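Local coordinates for protein SG7.AF (Anopheles freeborni, PDB 6XL7) that acts as a mosquito salivary inhibitor of the alternative pathway of host complement, inhibiting the activated C3 convertase C3bBb, at residues L9-R14 with R61-V66; S35-P40 with T101-I106. All coordinates share one frame; numbering follows the deposited sequence. Where two conformers were deposited one is given.

How the contacts relate
The two contacts sit side by side in the interior of one helical domain, with centres about 12 Å apart. Contact 1 joins helix 2-13 to helix 56-77, and contact 2 joins helix 23-46 to helix 89-113, so their segments alternate along the chain. They touch directly. Val66 CG2 of contact 1 lies 3.5 Å from Leu37 CD1 of contact 2, and Phe12 CZ lies 3.5 Å from Arg38 CA. A third junction puts Lys65 CB 3.7 Å from Ile106 CD1. The four helices thus pack together around these touching residues. The sulfate lies at the outer side of contact 1, held by Arg13 and Arg14.

Contact 1 of 2, residues L9-R14 with R61-V66. With SO4 (sulfate ion), chain B.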
loop_
_atom_site.group_PDB
_atom_site.type_symbol
_atom_site.label_atom_id
_atom_site.label_comp_id
_atom_site.label_asym_id
_atom_site.label_seq_id
_atom_site.Cartn_x
_atom_site.Cartn_y
_atom_site.Cartn_z
ATOM N N LEU A 9 -0.973 2.957 11.332
ATOM C CA LEU A 9 -1.842 1.805 11.097
ATOM C C LEU A 9 -3.304 2.215 10.951
ATOM O O LEU A 9 -4.056 1.561 10.215
ATOM C CB LEU A 9 -1.640 0.749 12.185
ATOM C CG LEU A 9 -0.237 0.138 12.081
ATOM C CD1 LEU A 9 0.043 -0.779 13.241
ATOM C CD2 LEU A 9 -0.066 -0.615 10.763
ATOM N N LYS A 10 -3.717 3.296 11.614
ATOM C CA LYS A 10 -5.040 3.857 11.359
ATOM C C LYS A 10 -5.195 4.200 9.883
ATOM O O LYS A 10 -6.233 3.912 9.269
ATOM C CB LYS A 10 -5.229 5.096 12.228
ATOM C CG LYS A 10 -6.474 5.913 11.911
ATOM C CD LYS A 10 -6.553 7.093 12.859
ATOM C CE LYS A 10 -7.693 8.027 12.508
ATOM N NZ LYS A 10 -7.628 9.276 13.314
ATOM N N THR A 11 -4.150 4.770 9.291
ATOM C CA THR A 11 -4.166 5.077 7.866
ATOM C C THR A 11 -4.197 3.804 7.022
ATOM O O THR A 11 -4.908 3.743 6.012
ATOM C CB THR A 11 -2.970 5.974 7.536
ATOM O OG1 THR A 11 -3.269 7.310 7.960
ATOM C CG2 THR A 11 -2.672 5.994 6.049
ATOM N N PHE A 12 -3.448 2.766 7.414
ATOM C CA PHE A 12 -3.486 1.521 6.651
ATOM C C PHE A 12 -4.862 0.873 6.694
ATOM O O PHE A 12 -5.278 0.241 5.714
ATOM C CB PHE A 12 -2.398 0.538 7.116
ATOM C CG PHE A 12 -1.054 0.790 6.494
ATOM C CD1 PHE A 12 -0.760 0.288 5.238
ATOM C CD2 PHE A 12 -0.098 1.549 7.146
ATOM C CE1 PHE A 12 0.464 0.543 4.646
ATOM C CE2 PHE A 12 1.140 1.799 6.561
ATOM C CZ PHE A 12 1.413 1.304 5.304
ATOM N N ARG A 13 -5.586 1.019 7.810
ATOM C CA ARG A 13 -6.953 0.511 7.883
ATOM C C ARG A 13 -7.821 1.099 6.779
ATOM O O ARG A 13 -8.767 0.449 6.318
ATOM C CB ARG A 13 -7.540 0.800 9.269
ATOM C CG ARG A 13 -9.013 0.460 9.406
ATOM C CD ARG A 13 -9.478 0.514 10.853
ATOM N NE ARG A 13 -9.111 1.747 11.546
ATOM C CZ ARG A 13 -9.755 2.902 11.407
ATOM N NH1 ARG A 13 -10.783 2.990 10.563
ATOM N NH2 ARG A 13 -9.364 3.967 12.096
ATOM N N ARG A 14 -7.501 2.310 6.320
ATOM C CA ARG A 14 -8.265 2.948 5.257
ATOM C C ARG A 14 -7.929 2.404 3.870
ATOM O O ARG A 14 -8.644 2.724 2.913
ATOM C CB ARG A 14 -8.102 4.474 5.339
ATOM C CG ARG A 14 -8.818 5.095 6.544
ATOM C CD ARG A 14 -8.114 6.344 7.083
ATOM N NE ARG A 14 -8.872 6.997 8.149
ATOM C CZ ARG A 14 -8.454 8.065 8.820
ATOM N NH1 ARG A 14 -9.217 8.596 9.768
ATOM N NH2 ARG A 14 -7.274 8.606 8.547
ATOM N N ARG A 61 -2.602 10.968 0.985
ATOM C CA ARG A 61 -2.119 10.678 -0.363
ATOM C C ARG A 61 -1.634 9.245 -0.480
ATOM O O ARG A 61 -1.793 8.619 -1.536
ATOM C CB ARG A 61 -1.000 11.635 -0.768
ATOM C CG ARG A 61 -1.459 13.037 -1.050
ATOM C CD ARG A 61 -0.384 13.841 -1.765
ATOM N NE ARG A 61 0.825 13.988 -0.958
ATOM C CZ ARG A 61 1.036 14.983 -0.102
ATOM N NH1 ARG A 61 0.116 15.926 0.065
ATOM N NH2 ARG A 61 2.170 15.038 0.587
ATOM N N MET A 62 -1.020 8.704 0.572
ATOM C CA MET A 62 -0.627 7.305 0.504
ATOM C C MET A 62 -1.835 6.411 0.284
ATOM O O MET A 62 -1.782 5.468 -0.513
ATOM C CB MET A 62 0.099 6.894 1.777
ATOM C CG MET A 62 0.635 5.484 1.676
ATOM S SD MET A 62 1.322 4.806 3.190
ATOM C CE MET A 62 -0.176 4.400 4.074
ATOM N N VAL A 63 -2.944 6.703 0.963
ATOM C CA VAL A 63 -4.138 5.872 0.834
ATOM C C VAL A 63 -4.657 5.888 -0.601
ATOM O O VAL A 63 -4.919 4.834 -1.190
ATOM C CB VAL A 63 -5.214 6.316 1.839
ATOM C CG1 VAL A 63 -6.518 5.590 1.595
ATOM C CG2 VAL A 63 -4.726 6.088 3.264
ATOM N N THR A 64 -4.831 7.078 -1.184
ATOM C CA THR A 64 -5.395 7.128 -2.534
ATOM C C THR A 64 -4.438 6.522 -3.549
ATOM O O THR A 64 -4.872 5.793 -4.448
ATOM C CB THR A 64 -5.785 8.551 -2.934
ATOM O OG1 THR A 64 -4.620 9.384 -2.950
ATOM C CG2 THR A 64 -6.822 9.129 -1.981
ATOM N N LYS A 65 -3.136 6.777 -3.405
ATOM C CA LYS A 65 -2.173 6.222 -4.350
ATOM C C LYS A 65 -2.180 4.703 -4.307
ATOM O O LYS A 65 -2.180 4.043 -5.356
ATOM C CB LYS A 65 -0.768 6.763 -4.078
ATOM C CG LYS A 65 -0.576 8.223 -4.459
ATOM C CD LYS A 65 0.801 8.719 -4.028
ATOM C CE LYS A 65 1.049 10.135 -4.521
ATOM N NZ LYS A 65 2.411 10.628 -4.153
ATOM N N VAL A 66 -2.213 4.125 -3.107
ATOM C CA VAL A 66 -2.237 2.669 -2.982
ATOM C C VAL A 66 -3.524 2.113 -3.556
ATOM O O VAL A 66 -3.518 1.102 -4.274
ATOM C CB VAL A 66 -2.042 2.243 -1.517
ATOM C CG1 VAL A 66 -2.300 0.732 -1.379
ATOM C CG2 VAL A 66 -0.656 2.585 -1.066
HETATM S S SO4 B . -11.852 6.626 11.059
HETATM O O1 SO4 B . -13.121 6.401 11.746
HETATM O O2 SO4 B . -11.809 7.996 10.559
HETATM O O3 SO4 B . -11.730 5.704 9.936
HETATM O O4 SO4 B . -10.753 6.417 12.002
#
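Met62 reaches from helix 56-77 to Thr11 and Phe12 of helix 2-13. Its CB points toward the opposing segment. CG stands anti to the backbone N (chi1 -174°), which sends the chain outward from its own helix. Met62 SD follows and lies oblique to the Phe12 ring, 4.8 Å from the centroid, as a Met-aromatic contact. The chain then bends at its last torsion, and CE ends over one face of the ring. Met62 CE is 3.8 Å from the Phe12 centroid and 17° off the ring normal, a CH-pi contact. Met62 CE also meets Thr11 CG2 at 3.6 Å. The ring face and the Thr11 methyl come to it from directions roughly at right angles.

The two helices run roughly parallel here, with an axis angle of 34° between the short segments. They belong to a bundle of helices. Helix 23-46 adds Leu37 against Phe12 and Leu41 against Met62, while Ile106 and Thr110 of helix 89-113 also touch Met62.

Val63, the next residue, packs beside Met62 against helix 2-13. Val63 CG2 is 3.5 Å from Thr11 CG2, tighter than usual for two carbons. The other branch, Val63 CG1, faces the backbone of Arg14, 3.8 Å from Arg14 O. The Arg14 side chain begins toward Val63, then turns outward to a sulfate, probably from the crystallisation liquor. It has two conformers; in one of them Arg14 NH1 donates to sulfate O2 at 2.8 Å. Arg13 grips the same ion with two bonds: Arg13 NH2 reaches sulfate O4 at 2.8 Å, nearly straight, and Arg13 NH1 reaches O3. Lys10 CE also lies against this anion.

Contact 2 of 2, residues S35-P40 with T101-I106; sequences SQLREP and TALGEI
Leu37, Gln36 and Leu103 carry most of this contact between helix 23-46 and helix 89-113. Leu37 points at the other helix and spreads its two methyls. Leu37 CD1 meets Leu103 CD2 at 4.0 Å, the two side chains crossing at about a right angle. Leu37 CD2 turns to the backbone, 3.8 Å from Leu103 O, and also reaches Ile106 CG2. Gln36 lies beside it. Gln36 CB packs on Leu103 CB at 3.7 Å. The chain then bends at chi2 (-74°), which carries the amide along the helix surface to Gly104. There Gln36 OE1 stands 3.3 Å from Gly104 CA, where no side chain intervenes. Gln36 CA and Gly104 CA are 5.5 Å apart, the nearest such pair across the two segments. Within helix 23-46, residues 35-38 form a wider pi-type turn, and the helix is kinked where Pro40 N makes no bond to the turn before. Leu103 also touches Val69 of helix 56-77. Gln36 O accepts a hydrogen bond from Arg107 NH1, and Gln36 OE1 is bonded to a residue adjoining the segments. Apolar packing therefore holds the two segments together, while both Gln36 oxygens are satisfied from just outside them.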
loop_
_atom_site.group_PDB
_atom_site.type_symbol
_atom_site.label_atom_id
_atom_site.label_comp_id
_atom_site.label_asym_id
_atom_site.label_seq_id
_atom_site.Cartn_x
_atom_site.Cartn_y
_atom_site.Cartn_z
ATOM N N SER A 35 4.549 -5.820 2.594
ATOM C CA SER A 35 5.999 -5.902 2.435
ATOM C C SER A 35 6.581 -4.588 1.924
ATOM O O SER A 35 7.683 -4.202 2.325
ATOM C CB SER A 35 6.356 -7.047 1.483
ATOM O OG SER A 35 5.767 -6.854 0.205
ATOM N N GLN A 36 5.869 -3.897 1.039
ATOM C CA GLN A 36 6.411 -2.689 0.439
ATOM C C GLN A 36 6.125 -1.433 1.250
ATOM O O GLN A 36 6.850 -0.436 1.099
ATOM C CB GLN A 36 5.861 -2.502 -0.980
ATOM C CG GLN A 36 6.298 -3.573 -1.978
ATOM C CD GLN A 36 7.745 -3.426 -2.393
ATOM O OE1 GLN A 36 8.272 -2.314 -2.496
ATOM N NE2 GLN A 36 8.397 -4.553 -2.645
ATOM N N LEU A 37 5.102 -1.456 2.108
ATOM C CA LEU A 37 4.660 -0.246 2.795
ATOM C C LEU A 37 4.532 -0.411 4.306
ATOM O O LEU A 37 5.180 0.327 5.062
ATOM C CB LEU A 37 3.345 0.252 2.186
ATOM C CG LEU A 37 3.500 0.867 0.791
ATOM C CD1 LEU A 37 2.159 0.943 0.108
ATOM C CD2 LEU A 37 4.113 2.255 0.902
ATOM N N ARG A 38 3.712 -1.359 4.772
ATOM C CA ARG A 38 3.400 -1.405 6.195
ATOM C C ARG A 38 4.645 -1.700 7.030
ATOM O O ARG A 38 4.922 -0.997 8.006
ATOM C CB ARG A 38 2.275 -2.404 6.476
ATOM C CG ARG A 38 1.638 -2.212 7.846
ATOM C CD ARG A 38 0.543 -3.232 8.135
ATOM N NE ARG A 38 -0.674 -2.996 7.360
ATOM C CZ ARG A 38 -0.983 -3.642 6.241
ATOM N NH1 ARG A 38 -0.162 -4.561 5.765
ATOM N NH2 ARG A 38 -2.109 -3.372 5.590
ATOM N N GLU A 39 5.412 -2.722 6.650
ATOM C CA GLU A 39 6.611 -3.031 7.434
ATOM C C GLU A 39 7.650 -1.915 7.405
ATOM O O GLU A 39 8.046 -1.447 8.487
ATOM C CB GLU A 39 7.182 -4.411 7.076
ATOM C CG GLU A 39 8.524 -4.663 7.735
ATOM C CD GLU A 39 9.110 -6.027 7.425
ATOM O OE1 GLU A 39 8.601 -6.710 6.513
ATOM O OE2 GLU A 39 10.090 -6.405 8.103
ATOM N N PRO A 40 8.109 -1.419 6.252
ATOM C CA PRO A 40 9.142 -0.371 6.299
ATOM C C PRO A 40 8.669 0.932 6.917
ATOM O O PRO A 40 9.441 1.573 7.637
ATOM C CB PRO A 40 9.579 -0.213 4.834
ATOM C CG PRO A 40 8.515 -0.845 4.039
ATOM C CD PRO A 40 7.905 -1.925 4.883
ATOM N N THR A 101 6.579 -2.774 -7.633
ATOM C CA THR A 101 7.401 -1.603 -7.938
ATOM C C THR A 101 6.641 -0.307 -7.675
ATOM O O THR A 101 7.198 0.644 -7.107
ATOM C CB THR A 101 7.870 -1.657 -9.391
ATOM O OG1 THR A 101 8.697 -2.813 -9.585
ATOM C CG2 THR A 101 8.651 -0.408 -9.755
ATOM N N ALA A 102 5.366 -0.251 -8.062
ATOM C CA ALA A 102 4.593 0.967 -7.854
ATOM C C ALA A 102 4.388 1.231 -6.366
ATOM O O ALA A 102 4.438 2.389 -5.925
ATOM C CB ALA A 102 3.258 0.872 -8.596
ATOM N N LEU A 103 4.158 0.180 -5.574
ATOM C CA LEU A 103 4.036 0.365 -4.128
ATOM C C LEU A 103 5.348 0.859 -3.543
ATOM O O LEU A 103 5.353 1.700 -2.635
ATOM C CB LEU A 103 3.616 -0.936 -3.448
ATOM C CG LEU A 103 2.213 -1.458 -3.770
ATOM C CD1 LEU A 103 1.969 -2.760 -3.029
ATOM C CD2 LEU A 103 1.120 -0.441 -3.444
ATOM N N GLY A 104 6.470 0.352 -4.050
ATOM C CA GLY A 104 7.762 0.810 -3.570
ATOM C C GLY A 104 7.994 2.282 -3.842
ATOM O O GLY A 104 8.595 2.989 -3.026
ATOM N N GLU A 105 7.522 2.766 -4.989
ATOM C CA GLU A 105 7.637 4.188 -5.293
ATOM C C GLU A 105 6.786 5.012 -4.339
ATOM O O GLU A 105 7.218 6.074 -3.871
ATOM C CB GLU A 105 7.252 4.446 -6.750
ATOM C CG GLU A 105 8.194 3.782 -7.737
ATOM C CD GLU A 105 7.743 3.930 -9.181
ATOM O OE1 GLU A 105 8.519 3.559 -10.086
ATOM O OE2 GLU A 105 6.619 4.421 -9.403
ATOM N N ILE A 106 5.591 4.520 -4.012
ATOM C CA ILE A 106 4.758 5.182 -3.010
ATOM C C ILE A 106 5.477 5.239 -1.668
ATOM O O ILE A 106 5.408 6.250 -0.959
ATOM C CB ILE A 106 3.375 4.511 -2.910
ATOM C CG1 ILE A 106 2.568 4.739 -4.197
ATOM C CG2 ILE A 106 2.615 5.043 -1.699
ATOM C CD1 ILE A 106 1.381 3.793 -4.325
#